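Local coordinates for protein histidine kinase (Pseudomonas aeruginosa, PDB 7C1I) that probably relays phosphoryl groups between sensor kinases and response regulators as a histidine-containing phosphotransfer (HPt) protein of a two-component regulatory system, at residues F101-V104 with R105-K109. Residues are numbered along the deposited sequence; the frame is centred on the assembly and turned at random.
Sequences FAIV and RILFK
Val104 sets its CG1 methyl squarely on the ring of Phe108, one helical turn further on. The methyl lies 3.8 Å from the Phe108 ring centroid and only 9° off the ring normal, so this CH-pi contact is centred on the face. With chi1 at 173° CG1 is opposite the backbone N and beside the carbonyl carbon, which brings this branch, rather than CG2, over the ring. The two side chains run side by side, pointing the same way, and the ring turns its face to the methyl.

Phe101 and Arg105 pair differently. Here the aliphatic part of the arginine crosses the aromatic: Arg105 CB sits over one face of the Phe101 ring but toward its rim, 4.2 Å from the centroid, a second, off-centre CH-pi contact, and Arg105 CD reaches the ring atom CE2 of Phe101 at 3.9 Å. The arginine chain runs extended from CG to NE, carrying its guanidinium away from the phenyl, with the two planes nearly perpendicular at 86°. A third pair, Ile103 and Leu107, lies side by side, Ile103 CG2 against Leu107 CD1 at 3.9 Å.

Beneath all three run the regular i to i+4 bonds of an alpha-helix, including Arg105 N to Phe101 O (2.8 Å) and Phe108 N to Val104 O (2.8 Å).

The arginine head is held by two partners: its NE makes a salt bridge with Glu34, and its NH1 donates to the backbone O of Gln45 of the second subunit. The whole stretch belongs to helix 90-112 of the all-helical HPt fold. Phe101, Val104 and Arg105 pack on helix 22-45, Ile103 meets His5 and Leu107 meets Leu6, in the loop near the N-terminus, and Ala102 and Ile106 touch the second subunit.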
ATOM      1  N   PHE A 101      -3.326 -10.314  -7.057  1.00 13.66           N
ATOM      2  CA  PHE A 101      -3.050 -10.156  -8.508  1.00 13.72           C
ATOM      3  C   PHE A 101      -1.535 -10.038  -8.710  1.00 14.07           C
ATOM      4  O   PHE A 101      -0.941 -10.618  -9.635  1.00 13.64           O
ATOM      5  CB  PHE A 101      -3.798  -9.010  -9.195  1.00 13.31           C
ATOM      6  CG  PHE A 101      -3.355  -8.900 -10.632  1.00 12.89           C
ATOM      7  CD1 PHE A 101      -3.655  -9.870 -11.573  1.00 15.21           C
ATOM      8  CD2 PHE A 101      -2.563  -7.844 -11.047  1.00 11.64           C
ATOM      9  CE1 PHE A 101      -3.158  -9.728 -12.859  1.00 14.76           C
ATOM     10  CE2 PHE A 101      -2.098  -7.666 -12.340  1.00 14.83           C
ATOM     11  CZ  PHE A 101      -2.445  -8.624 -13.266  1.00 14.20           C
ATOM     12  N   ALA A 102      -0.813  -9.320  -7.845  1.00 12.75           N
ATOM     13  CA  ALA A 102       0.639  -9.130  -8.073  1.00 11.51           C
ATOM     14  C   ALA A 102       1.309 -10.507  -8.043  1.00 14.27           C
ATOM     15  O   ALA A 102       2.298 -10.696  -8.779  1.00 13.34           O
ATOM     16  CB  ALA A 102       1.227  -8.237  -7.007  1.00 14.41           C
ATOM     17  N   ILE A 103       0.811 -11.419  -7.206  1.00 11.64           N
ATOM     18  CA  ILE A 103       1.402 -12.789  -7.130  1.00 11.99           C
ATOM     19  C   ILE A 103       1.102 -13.499  -8.453  1.00 14.85           C
ATOM     20  O   ILE A 103       2.003 -14.144  -9.020  1.00 14.60           O
ATOM     21  CB  ILE A 103       0.902 -13.585  -5.910  1.00 13.01           C
ATOM     22  CG1 ILE A 103       1.243 -12.865  -4.604  1.00 14.49           C
ATOM     23  CG2 ILE A 103       1.370 -15.030  -6.000  1.00 16.63           C
ATOM     24  CD1 ILE A 103       0.639 -13.533  -3.392  1.00 15.57           C
ATOM     25  N   VAL A 104      -0.188 -13.543  -8.803  1.00 13.43           N
ATOM     26  CA  VAL A 104      -0.535 -14.254 -10.071  1.00 14.28           C
ATOM     27  C   VAL A 104       0.287 -13.645 -11.211  1.00 14.44           C
ATOM     28  O   VAL A 104       0.811 -14.381 -12.075  1.00 15.03           O
ATOM     29  CB  VAL A 104      -2.040 -14.065 -10.343  1.00 13.84           C
ATOM     30  CG1 VAL A 104      -2.324 -14.650 -11.719  1.00 16.60           C
ATOM     31  CG2 VAL A 104      -2.737 -14.806  -9.213  1.00 16.22           C
ATOM     32  N   ARG A 105       0.454 -12.322 -11.307  1.00 12.61           N
ATOM     33  CA  ARG A 105       1.183 -11.597 -12.380  1.00 13.11           C
ATOM     34  C   ARG A 105       2.599 -12.185 -12.421  1.00 14.74           C
ATOM     35  O   ARG A 105       3.048 -12.496 -13.542  1.00 15.01           O
ATOM     36  CB  ARG A 105       1.115 -10.085 -12.146  1.00 14.43           C
ATOM     37  CG  ARG A 105       1.687  -9.384 -13.369  1.00 15.16           C
ATOM     38  CD  ARG A 105       1.671  -7.888 -13.112  1.00 14.77           C
ATOM     39  NE  ARG A 105       2.005  -7.075 -14.270  1.00 15.61           N
ATOM     40  CZ  ARG A 105       3.165  -6.950 -14.906  1.00 16.90           C
ATOM     41  NH1 ARG A 105       4.213  -7.612 -14.451  1.00 16.03           N
ATOM     42  NH2 ARG A 105       3.249  -6.217 -16.002  1.00 19.41           N
ATOM     43  N   ILE A 106       3.341 -12.146 -11.310  1.00 14.97           N
ATOM     44  CA  ILE A 106       4.783 -12.509 -11.451  1.00 14.16           C
ATOM     45  C   ILE A 106       4.848 -13.995 -11.822  1.00 15.25           C
ATOM     46  O   ILE A 106       5.772 -14.363 -12.576  1.00 15.86           O
ATOM     47  CB  ILE A 106       5.572 -12.126 -10.182  1.00 13.18           C
ATOM     48  CG1 ILE A 106       7.046 -12.484 -10.393  1.00 17.17           C
ATOM     49  CG2 ILE A 106       5.169 -12.932  -8.960  1.00 13.16           C
ATOM     50  CD1 ILE A 106       7.777 -11.758 -11.493  1.00 21.05           C
ATOM     51  N   LEU A 107       3.970 -14.857 -11.301  1.00 13.24           N
ATOM     52  CA  LEU A 107       4.013 -16.304 -11.644  1.00 13.15           C
ATOM     53  C   LEU A 107       3.711 -16.396 -13.143  1.00 15.76           C
ATOM     54  O   LEU A 107       4.326 -17.244 -13.820  1.00 15.93           O
ATOM     55  CB  LEU A 107       3.014 -17.122 -10.824  1.00 14.33           C
ATOM     56  CG  LEU A 107       3.328 -17.145  -9.328  1.00 17.97           C
ATOM     57  CD1 LEU A 107       2.204 -17.826  -8.562  1.00 18.31           C
ATOM     58  CD2 LEU A 107       4.648 -17.885  -9.171  1.00 21.92           C
ATOM     59  N   PHE A 108       2.760 -15.622 -13.678  1.00 13.19           N
ATOM     60  CA  PHE A 108       2.491 -15.749 -15.133  1.00 14.21           C
ATOM     61  C   PHE A 108       3.646 -15.163 -15.954  1.00 17.21           C
ATOM     62  O   PHE A 108       3.958 -15.727 -17.024  1.00 17.82           O
ATOM     63  CB  PHE A 108       1.169 -15.062 -15.489  1.00 14.36           C
ATOM     64  CG  PHE A 108      -0.057 -15.871 -15.152  1.00 13.75           C
ATOM     65  CD1 PHE A 108      -0.074 -17.013 -14.367  1.00 13.84           C
ATOM     66  CD2 PHE A 108      -1.255 -15.348 -15.612  1.00 15.13           C
ATOM     67  CE1 PHE A 108      -1.198 -17.779 -14.099  1.00 16.48           C
ATOM     68  CE2 PHE A 108      -2.386 -16.105 -15.347  1.00 14.21           C
ATOM     69  CZ  PHE A 108      -2.372 -17.251 -14.588  1.00 13.77           C
ATOM     70  N   LYS A 109       4.315 -14.089 -15.525  1.00 16.75           N
ATOM     71  CA  LYS A 109       5.441 -13.511 -16.308  1.00 15.88           C
ATOM     72  C   LYS A 109       6.584 -14.532 -16.269  1.00 19.15           C
ATOM     73  O   LYS A 109       7.223 -14.744 -17.322  1.00 19.69           O
ATOM     74  CB  LYS A 109       5.894 -12.226 -15.608  1.00 19.06           C
ATOM     75  CG  LYS A 109       4.903 -11.086 -15.797  1.00 22.66           C
ATOM     76  CD  LYS A 109       5.051 -10.478 -17.175  1.00 23.00           C
ATOM     77  CE  LYS A 109       4.023  -9.436 -17.562  1.00 33.81           C
ATOM     78  NZ  LYS A 109       4.430  -8.871 -18.870  1.00 32.40           N
TER